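Local structure of amine oxidase (Emericella nidulans, 3PGB) at residues A540-L545 and V717-L722; R578-S583 and V602-P607. The protein probably oxidises primary amines as a copper amine oxidase, using a bound copper ion and a topaquinone cofactor formed from one of its own residues. All coordinates share one frame; numbering follows the deposited sequence.

How the contacts relate
From the N terminus, the chain leaves strand 532-542 through residues 540-545, the earlier half of contact 1. It then runs along strand 548-562 and back along 570-580; residues 578-583, on that strand and the loop after it, supply the first half of contact 2, and 18 residues later 602-607, running from strand 597-603 into a turn, closes that short loop. Strands 613-619, 646-650 and 686-698 follow before 717-722 completes contact 1, so contact 2 falls within the longer loop. Contact 1 ties a calcium-bearing strand end to strand 714-722, whereas contact 2 joins two neighbours of strand 548-562. Ile544 O and Asn603 ND2, 3.2 Å apart in a probable hydrogen bond, link the two.

Contact 1: residues A540-L545 and V717-L722; sequences ADFDIL and VAFTPL. With CA (calcium ion), chain F.
Phe542 O, Asp541 OD1 and Asp543 OD1 together grip the calcium ion, while the Phe542 ring reaches away to Phe719. The carbonyl oxygen Phe542 O binds the calcium ion at 2.5 Å; the aspartates before and after it in the chain, Asp541 and Asp543, each give OD1, at 2.4 Å and 2.3 Å from the ion. A water, Asp687 OD1 and Leu688 O complete the site. Lys114 forms salt bridges with OD2 of both Asp541 and Asp543, which probably offsets part of their charge and steadies the carboxylates.

The CB atoms of Ala540 and Phe542 both point toward 717-722. With CG beside the backbone N and anti to the carbonyl carbon (chi1 -65°), the Phe542 ring presents its CZ edge to Phe719. CZ of Phe542 stands over the middle of the Phe719 ring, 3.5 Å from CG of Phe719, in a T-shaped stack whose planes meet at 76°. Ala540 CB adds a looser contact, 4.2 Å from Phe719 CZ. Val690, Leu692 and Ile618 pack around the pair. The stack joins two strands, 532-542 and 714-722, that do not pair with each other, within the beta-sandwich catalytic domain of the copper amine oxidases, with a calcium site where strand 532-542 runs out into a loop.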
loop_
_atom_site.group_PDB
_atom_site.type_symbol
_atom_site.label_atom_id
_atom_site.label_comp_id
_atom_site.label_asym_id
_atom_site.label_seq_id
_atom_site.Cartn_x
_atom_site.Cartn_y
_atom_site.Cartn_z
ATOM N N ALA A 540 4.456 -19.162 -4.415
ATOM C CA ALA A 540 5.671 -18.728 -3.735
ATOM C C ALA A 540 6.342 -19.932 -3.068
ATOM O O ALA A 540 6.021 -20.287 -1.938
ATOM C CB ALA A 540 5.343 -17.651 -2.707
ATOM N N ASP A 541 7.269 -20.563 -3.781
ATOM C CA ASP A 541 7.968 -21.737 -3.265
ATOM C C ASP A 541 9.189 -21.315 -2.457
ATOM O O ASP A 541 10.325 -21.458 -2.915
ATOM C CB ASP A 541 8.376 -22.668 -4.417
ATOM C CG ASP A 541 8.940 -23.996 -3.934
ATOM O OD1 ASP A 541 8.953 -24.254 -2.713
ATOM O OD2 ASP A 541 9.385 -24.789 -4.786
ATOM N N PHE A 542 8.954 -20.806 -1.251
ATOM C CA PHE A 542 10.052 -20.444 -0.356
ATOM C C PHE A 542 10.827 -21.690 0.041
ATOM O O PHE A 542 10.227 -22.671 0.472
ATOM C CB PHE A 542 9.534 -19.786 0.928
ATOM C CG PHE A 542 8.859 -18.472 0.709
ATOM C CD1 PHE A 542 9.586 -17.296 0.728
ATOM C CD2 PHE A 542 7.500 -18.412 0.489
ATOM C CE1 PHE A 542 8.967 -16.088 0.522
ATOM C CE2 PHE A 542 6.878 -17.216 0.286
ATOM C CZ PHE A 542 7.613 -16.047 0.298
ATOM N N ASP A 543 12.149 -21.656 -0.103
ATOM C CA ASP A 543 13.021 -22.692 0.448
ATOM C C ASP A 543 14.009 -22.015 1.387
ATOM O O ASP A 543 15.194 -21.864 1.063
ATOM C CB ASP A 543 13.765 -23.438 -0.663
ATOM C CG ASP A 543 12.856 -24.344 -1.486
ATOM O OD1 ASP A 543 11.695 -24.603 -1.089
ATOM O OD2 ASP A 543 13.316 -24.814 -2.544
ATOM N N ILE A 544 13.524 -21.613 2.558
ATOM C CA ILE A 544 14.324 -20.788 3.460
ATOM C C ILE A 544 15.480 -21.601 4.042
ATOM O O ILE A 544 15.270 -22.537 4.818
ATOM C CB ILE A 544 13.475 -20.174 4.608
ATOM C CG1 ILE A 544 12.279 -19.385 4.053
ATOM C CG2 ILE A 544 14.336 -19.271 5.483
ATOM C CD1 ILE A 544 12.642 -18.314 3.048
ATOM N N LEU A 545 16.699 -21.232 3.653
ATOM C CA LEU A 545 17.910 -21.920 4.099
ATOM C C LEU A 545 17.787 -23.435 3.873
ATOM O O LEU A 545 18.184 -24.235 4.720
ATOM C CB LEU A 545 18.200 -21.592 5.572
ATOM C CG LEU A 545 18.443 -20.110 5.900
ATOM C CD1 LEU A 545 18.385 -19.825 7.407
ATOM C CD2 LEU A 545 19.775 -19.636 5.313
ATOM N N VAL A 717 1.514 -7.992 -2.049
ATOM C CA VAL A 717 2.098 -8.666 -0.891
ATOM C C VAL A 717 3.592 -8.382 -0.876
ATOM O O VAL A 717 4.159 -7.966 -1.878
ATOM C CB VAL A 717 1.871 -10.199 -0.915
ATOM C CG1 VAL A 717 0.429 -10.534 -0.574
ATOM C CG2 VAL A 717 2.264 -10.791 -2.262
ATOM N N ALA A 718 4.219 -8.597 0.271
ATOM C CA ALA A 718 5.641 -8.358 0.420
ATOM C C ALA A 718 6.266 -9.453 1.271
ATOM O O ALA A 718 5.697 -9.866 2.277
ATOM C CB ALA A 718 5.872 -7.015 1.051
ATOM N N PHE A 719 7.430 -9.931 0.847
ATOM C CA PHE A 719 8.190 -10.910 1.612
ATOM C C PHE A 719 9.370 -10.154 2.183
ATOM O O PHE A 719 10.131 -9.553 1.432
ATOM C CB PHE A 719 8.678 -12.067 0.729
ATOM C CG PHE A 719 7.668 -12.551 -0.272
ATOM C CD1 PHE A 719 6.328 -12.639 0.051
ATOM C CD2 PHE A 719 8.071 -12.964 -1.536
ATOM C CE1 PHE A 719 5.405 -13.106 -0.870
ATOM C CE2 PHE A 719 7.151 -13.435 -2.460
ATOM C CZ PHE A 719 5.816 -13.502 -2.129
ATOM N N THR A 720 9.506 -10.165 3.505
ATOM C CA THR A 720 10.575 -9.436 4.178
ATOM C C THR A 720 11.312 -10.357 5.147
ATOM O O THR A 720 10.690 -11.217 5.752
ATOM C CB THR A 720 10.021 -8.211 4.941
ATOM O OG1 THR A 720 11.102 -7.345 5.301
ATOM C CG2 THR A 720 9.259 -8.625 6.209
ATOM N N PRO A 721 12.641 -10.191 5.288
ATOM C CA PRO A 721 13.371 -11.004 6.256
ATOM C C PRO A 721 12.818 -10.856 7.670
ATOM O O PRO A 721 12.401 -9.765 8.057
ATOM C CB PRO A 721 14.794 -10.444 6.180
ATOM C CG PRO A 721 14.908 -9.943 4.803
ATOM C CD PRO A 721 13.560 -9.359 4.493
ATOM N N LEU A 722 12.792 -11.959 8.409
ATOM C CA LEU A 722 12.275 -11.980 9.770
ATOM C C LEU A 722 13.220 -12.836 10.609
ATOM O O LEU A 722 13.296 -14.047 10.412
ATOM C CB LEU A 722 10.854 -12.543 9.782
ATOM C CG LEU A 722 10.002 -12.308 11.033
ATOM C CD1 LEU A 722 10.619 -12.982 12.241
ATOM C CD2 LEU A 722 9.803 -10.825 11.292
HETATM CA CA CA F . 9.517 -24.816 -0.482
HETATM O O HOH W 1 9.835 -24.861 2.020
#

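Contact 2: residues R578-S583 and V602-P607; sequences RSFIHS and VNQDKP. With NAG (2-acetamido-2-deoxy-beta-D-glucopyranose), chain C.
With CG anti to the carbonyl carbon in both Phe580 and Gln604, and Gln604 extended beyond CG, the glutamine amide is carried over one face of the Phe580 ring, and its last torsion (chi3 79°) turns the amide so that its plane lies nearly along that of the ring. The result illustrates amide-pi stacking between a residue of strand 570-580 and the turn that follows strand 597-603; both strands pair antiparallel with strand 548-562 of the catalytic domain. The planes lie within 19° of parallel, and OE1 of Gln604 sits above the rim of the ring, 3.4 Å from Phe580 CZ. The ring's edge, meanwhile, meets an aliphatic partner: Phe580 CE1 is 4.4 Å from Val602 CG2.

Polar bonds at the far end of the glutamine fix the rotation of its amide, since NE2 is hydrogen-bonded to Thr550 OG1 and Asn684 OD1. At its backbone end, Gln604 lies in a type I beta turn from Asn603 to Lys606, closed by Lys606 N to Asn603 O at 3.1 Å. An Asx turn reinforces the corner: Asp605 N donates to Asn603 OD1 at 2.8 Å. The turn thereby places Asp605 beside a protein-attached glycan, where O6 of the N-acetylglucosamine donates a short hydrogen bond, 2.5 Å, to Asp605 OD1.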
loop_
_atom_site.group_PDB
_atom_site.type_symbol
_atom_site.label_atom_id
_atom_site.label_comp_id
_atom_site.label_asym_id
_atom_site.label_seq_id
_atom_site.Cartn_x
_atom_site.Cartn_y
_atom_site.Cartn_z
ATOM N N ARG A 578 2.131 -17.643 19.655
ATOM C CA ARG A 578 2.882 -18.384 18.641
ATOM C C ARG A 578 2.375 -19.799 18.427
ATOM O O ARG A 578 2.083 -20.514 19.384
ATOM C CB ARG A 578 4.352 -18.445 19.010
ATOM C CG ARG A 578 4.947 -17.093 19.259
ATOM C CD ARG A 578 6.393 -17.068 18.874
ATOM N NE ARG A 578 7.143 -16.133 19.690
ATOM C CZ ARG A 578 8.457 -15.978 19.615
ATOM N NH1 ARG A 578 9.169 -16.691 18.739
ATOM N NH2 ARG A 578 9.059 -15.103 20.416
ATOM N N SER A 579 2.297 -20.195 17.161
ATOM C CA SER A 579 1.898 -21.540 16.786
ATOM C C SER A 579 2.465 -21.874 15.417
ATOM O O SER A 579 2.585 -20.994 14.561
ATOM C CB SER A 579 0.370 -21.656 16.749
ATOM O OG SER A 579 -0.179 -20.914 15.669
ATOM N N PHE A 580 2.805 -23.142 15.212
ATOM C CA PHE A 580 3.234 -23.623 13.906
ATOM C C PHE A 580 2.074 -24.333 13.223
ATOM O O PHE A 580 1.321 -25.052 13.877
ATOM C CB PHE A 580 4.397 -24.600 14.055
ATOM C CG PHE A 580 5.637 -23.991 14.640
ATOM C CD1 PHE A 580 6.456 -23.175 13.868
ATOM C CD2 PHE A 580 6.002 -24.250 15.953
ATOM C CE1 PHE A 580 7.618 -22.614 14.402
ATOM C CE2 PHE A 580 7.162 -23.696 16.498
ATOM C CZ PHE A 580 7.971 -22.875 15.720
ATOM N N ILE A 581 1.917 -24.129 11.920
ATOM C CA ILE A 581 0.974 -24.927 11.141
ATOM C C ILE A 581 1.562 -26.330 11.031
ATOM O O ILE A 581 2.670 -26.503 10.536
ATOM C CB ILE A 581 0.721 -24.331 9.743
ATOM C CG1 ILE A 581 -0.061 -23.024 9.868
ATOM C CG2 ILE A 581 -0.051 -25.315 8.866
ATOM C CD1 ILE A 581 -0.372 -22.361 8.541
ATOM N N HIS A 582 0.834 -27.325 11.525
ATOM C CA HIS A 582 1.351 -28.693 11.597
ATOM C C HIS A 582 1.052 -29.509 10.351
ATOM O O HIS A 582 1.813 -30.412 9.996
ATOM C CB HIS A 582 0.752 -29.425 12.796
ATOM C CG HIS A 582 1.134 -28.835 14.112
ATOM N ND1 HIS A 582 2.439 -28.795 14.556
ATOM C CD2 HIS A 582 0.385 -28.274 15.089
ATOM C CE1 HIS A 582 2.477 -28.228 15.748
ATOM N NE2 HIS A 582 1.244 -27.903 16.095
ATOM N N SER A 583 -0.061 -29.194 9.697
ATOM C CA SER A 583 -0.604 -30.051 8.660
ATOM C C SER A 583 -1.418 -29.260 7.638
ATOM O O SER A 583 -1.866 -28.145 7.908
ATOM C CB SER A 583 -1.453 -31.149 9.325
ATOM O OG SER A 583 -2.774 -31.203 8.810
ATOM N N VAL A 602 9.466 -20.109 7.946
ATOM C CA VAL A 602 10.713 -20.253 8.706
ATOM C C VAL A 602 11.348 -21.631 8.550
ATOM O O VAL A 602 10.724 -22.564 8.045
ATOM C CB VAL A 602 10.491 -20.007 10.220
ATOM C CG1 VAL A 602 9.720 -18.723 10.452
ATOM C CG2 VAL A 602 9.774 -21.181 10.855
ATOM N N ASN A 603 12.596 -21.746 8.988
ATOM C CA ASN A 603 13.276 -23.033 9.068
ATOM C C ASN A 603 13.669 -23.284 10.514
ATOM O O ASN A 603 14.607 -22.671 11.030
ATOM C CB ASN A 603 14.505 -23.066 8.162
ATOM C CG ASN A 603 15.173 -24.429 8.133
ATOM O OD1 ASN A 603 15.042 -25.216 9.065
ATOM N ND2 ASN A 603 15.900 -24.707 7.060
ATOM N N GLN A 604 12.939 -24.189 11.163
ATOM C CA GLN A 604 13.155 -24.485 12.574
ATOM C C GLN A 604 14.503 -25.136 12.849
ATOM O O GLN A 604 14.990 -25.079 13.964
ATOM C CB GLN A 604 12.050 -25.389 13.105
ATOM C CG GLN A 604 10.671 -24.771 13.117
ATOM C CD GLN A 604 9.654 -25.693 13.750
ATOM O OE1 GLN A 604 9.570 -25.791 14.977
ATOM N NE2 GLN A 604 8.878 -26.390 12.917
ATOM N N ASP A 605 15.093 -25.760 11.835
ATOM C CA ASP A 605 16.384 -26.437 11.982
ATOM C C ASP A 605 17.567 -25.495 11.774
ATOM O O ASP A 605 18.719 -25.906 11.938
ATOM C CB ASP A 605 16.471 -27.615 11.006
ATOM C CG ASP A 605 15.416 -28.680 11.281
ATOM O OD1 ASP A 605 14.861 -28.686 12.399
ATOM O OD2 ASP A 605 15.148 -29.515 10.384
ATOM N N LYS A 606 17.289 -24.239 11.421
ATOM C CA LYS A 606 18.336 -23.229 11.262
ATOM C C LYS A 606 18.000 -21.964 12.062
ATOM O O LYS A 606 17.779 -20.901 11.490
ATOM C CB LYS A 606 18.529 -22.897 9.780
ATOM C CG LYS A 606 19.176 -24.020 8.956
ATOM C CD LYS A 606 20.704 -23.981 9.021
ATOM C CE LYS A 606 21.340 -24.900 7.976
ATOM N NZ LYS A 606 21.044 -24.487 6.561
ATOM N N PRO A 607 17.978 -22.076 13.399
ATOM C CA PRO A 607 17.718 -20.911 14.229
ATOM C C PRO A 607 18.942 -20.009 14.316
ATOM O O PRO A 607 20.058 -20.468 14.087
ATOM C CB PRO A 607 17.425 -21.527 15.593
ATOM C CG PRO A 607 18.300 -22.741 15.627
ATOM C CD PRO A 607 18.340 -23.256 14.208
HETATM C C1 NAG C . 8.585 -30.601 13.943
HETATM C C2 NAG C . 8.706 -31.853 14.794
HETATM C C3 NAG C . 9.601 -31.518 15.981
HETATM C C4 NAG C . 10.976 -31.057 15.506
HETATM C C5 NAG C . 10.883 -30.023 14.380
HETATM C C6 NAG C . 12.171 -30.037 13.575
HETATM C C7 NAG C . 6.946 -33.535 15.185
HETATM C C8 NAG C . 5.558 -33.781 15.708
HETATM N N2 NAG C . 7.388 -32.274 15.247
HETATM O O3 NAG C . 9.734 -32.657 16.799
HETATM O O4 NAG C . 11.672 -30.466 16.593
HETATM O O5 NAG C . 9.850 -30.239 13.441
HETATM O O6 NAG C . 12.985 -29.011 14.071
HETATM O O7 NAG C . 7.607 -34.474 14.738
#